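Pyruvate carboxylase n-terminal domain (Aquifex aeolicus, PDB 1ULZ) forms the biotin carboxylase subunit of pyruvate carboxylase, uniting a Rossmann-like N-terminal domain, an ATP-grasp domain and a biotin carboxylase C-terminal domain. Local coordinates at residues R64-A69 / E95-T100. The protein carries 1 engineered substitution. Residues are numbered along the deposited sequence; the frame is centred on the assembly and turned at random.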
loop_
_atom_site.group_PDB
_atom_site.type_symbol
_atom_site.label_atom_id
_atom_site.label_comp_id
_atom_site.label_asym_id
_atom_site.label_seq_id
_atom_site.Cartn_x
_atom_site.Cartn_y
_atom_site.Cartn_z
ATOM N N ARG A 64 33.747 -15.994 -4.301
ATOM C CA ARG A 64 33.440 -16.103 -2.876
ATOM C C ARG A 64 31.940 -16.282 -2.656
ATOM O O ARG A 64 31.510 -17.086 -1.822
ATOM C CB ARG A 64 33.911 -14.857 -2.121
ATOM C CG ARG A 64 33.720 -14.979 -0.621
ATOM C CD ARG A 64 34.147 -13.727 0.125
ATOM N NE ARG A 64 35.587 -13.511 0.070
ATOM C CZ ARG A 64 36.154 -12.422 -0.436
ATOM N NH1 ARG A 64 37.477 -12.300 -0.449
ATOM N NH2 ARG A 64 35.393 -11.455 -0.935
ATOM N N ILE A 65 31.149 -15.532 -3.416
ATOM C CA ILE A 65 29.699 -15.595 -3.302
ATOM C C ILE A 65 29.168 -16.951 -3.758
ATOM O O ILE A 65 28.293 -17.533 -3.112
ATOM C CB ILE A 65 29.046 -14.443 -4.098
ATOM C CG1 ILE A 65 29.313 -13.120 -3.369
ATOM C CG2 ILE A 65 27.548 -14.684 -4.257
ATOM C CD1 ILE A 65 28.967 -11.886 -4.165
ATOM N N ILE A 66 29.697 -17.461 -4.865
ATOM C CA ILE A 66 29.283 -18.770 -5.361
ATOM C C ILE A 66 29.655 -19.826 -4.321
ATOM O O ILE A 66 28.847 -20.690 -3.978
ATOM C CB ILE A 66 29.960 -19.093 -6.721
ATOM C CG1 ILE A 66 29.234 -18.341 -7.840
ATOM C CG2 ILE A 66 29.949 -20.592 -6.978
ATOM C CD1 ILE A 66 29.826 -18.541 -9.217
ATOM N N ASN A 67 30.874 -19.741 -3.793
ATOM C CA ASN A 67 31.313 -20.699 -2.786
ATOM C C ASN A 67 30.435 -20.698 -1.543
ATOM O O ASN A 67 30.100 -21.761 -1.018
ATOM C CB ASN A 67 32.765 -20.435 -2.387
ATOM C CG ASN A 67 33.742 -20.826 -3.475
ATOM O OD1 ASN A 67 33.364 -21.462 -4.461
ATOM N ND2 ASN A 67 35.003 -20.455 -3.301
ATOM N N LEU A 68 30.067 -19.513 -1.063
ATOM C CA LEU A 68 29.220 -19.424 0.121
ATOM C C LEU A 68 27.877 -20.099 -0.155
ATOM O O LEU A 68 27.404 -20.903 0.642
ATOM C CB LEU A 68 29.002 -17.956 0.523
ATOM C CG LEU A 68 28.025 -17.692 1.680
ATOM C CD1 LEU A 68 28.516 -18.357 2.949
ATOM C CD2 LEU A 68 27.875 -16.194 1.889
ATOM N N ALA A 69 27.265 -19.775 -1.289
ATOM C CA ALA A 69 25.980 -20.374 -1.652
ATOM C C ALA A 69 26.093 -21.895 -1.585
ATOM O O ALA A 69 25.247 -22.570 -1.001
ATOM C CB ALA A 69 25.580 -19.946 -3.056
ATOM N N GLU A 95 25.595 -21.019 -13.223
ATOM C CA GLU A 95 25.059 -22.161 -13.959
ATOM C C GLU A 95 25.999 -23.357 -13.840
ATOM O O GLU A 95 25.585 -24.444 -13.454
ATOM C CB GLU A 95 24.876 -21.806 -15.437
ATOM C CG GLU A 95 24.173 -22.884 -16.247
ATOM C CD GLU A 95 24.143 -22.575 -17.737
ATOM O OE1 GLU A 95 25.182 -22.760 -18.411
ATOM O OE2 GLU A 95 23.081 -22.138 -18.232
ATOM N N GLU A 96 27.270 -23.141 -14.161
ATOM C CA GLU A 96 28.275 -24.198 -14.108
ATOM C C GLU A 96 28.412 -24.818 -12.722
ATOM O O GLU A 96 28.773 -25.987 -12.593
ATOM C CB GLU A 96 29.620 -23.639 -14.581
ATOM C CG GLU A 96 29.502 -22.939 -15.933
ATOM C CD GLU A 96 30.806 -22.359 -16.439
ATOM O OE1 GLU A 96 31.562 -21.766 -15.631
ATOM O OE2 GLU A 96 31.070 -22.477 -17.657
ATOM N N ALA A 97 28.106 -24.042 -11.685
ATOM C CA ALA A 97 28.203 -24.536 -10.314
ATOM C C ALA A 97 26.903 -25.193 -9.869
ATOM O O ALA A 97 26.796 -25.680 -8.747
ATOM C CB ALA A 97 28.559 -23.393 -9.370
ATOM N N GLY A 98 25.908 -25.197 -10.748
ATOM C CA GLY A 98 24.634 -25.804 -10.403
ATOM C C GLY A 98 23.701 -24.888 -9.629
ATOM O O GLY A 98 22.718 -25.351 -9.040
ATOM N N ILE A 99 24.000 -23.591 -9.634
ATOM C CA ILE A 99 23.180 -22.604 -8.929
ATOM C C ILE A 99 22.247 -21.867 -9.892
ATOM O O ILE A 99 22.659 -21.450 -10.976
ATOM C CB ILE A 99 24.075 -21.574 -8.190
ATOM C CG1 ILE A 99 24.787 -22.262 -7.017
ATOM C CG2 ILE A 99 23.246 -20.391 -7.711
ATOM C CD1 ILE A 99 25.856 -21.417 -6.352
ATOM N N THR A 100 20.986 -21.715 -9.502
ATOM C CA THR A 100 20.018 -21.028 -10.348
ATOM C C THR A 100 20.145 -19.514 -10.249
ATOM O O THR A 100 19.816 -18.917 -9.222
ATOM C CB THR A 100 18.569 -21.409 -9.982
ATOM O OG1 THR A 100 18.362 -22.805 -10.229
ATOM C CG2 THR A 100 17.577 -20.606 -10.821
#
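Ile99 reaches across to helix 62-71 with its delta methyl, which settles against Ala69: CD1 lies 3.6 Å from Ala69 CB, the tightest approach between the two segments. The contact belongs to the Rossmann-like N-terminal domain of this biotin carboxylase, where helices 62-71 and 88-96 lie beside a parallel sheet and the chain turns at Gly98 to enter its edge strand, 100-101. That turn is a Schellman motif. Gly98, with phi at +84°, leaves the helical path, and its N bonds back to Glu95 O over 2.8 Å. The turn delivers two apolar groups to the neighbouring helix, the Ala97 methyl just before the glycine and the Ile99 side chain just after it. Ile66 receives both. Its CG2 stands anti to the backbone N, the outcome of a chi1 of -78°, and this branch meets Ala97 CB at 3.9 Å and Ile99 CD1 at 4.2 Å. No hydrogen bond links the segments; methyl groups carry the contact, and Ile66, Ala69 and Ile99 are all buried. Phe90 and Met93 of helix 88-96 also touch Ile66, while Ile77 of strand 76-78 packs on Ile99, tying the small cluster to the sheet. Just beyond, Thr100 is bonded through its backbone to Asp75 and Ile77. Because Ile66 and Ala69 are three residues apart on one helix, the methyl that touches Ala69 also nears the backbone of Ile66: Ile99 CD1 lies 3.9 Å from Ile66 O.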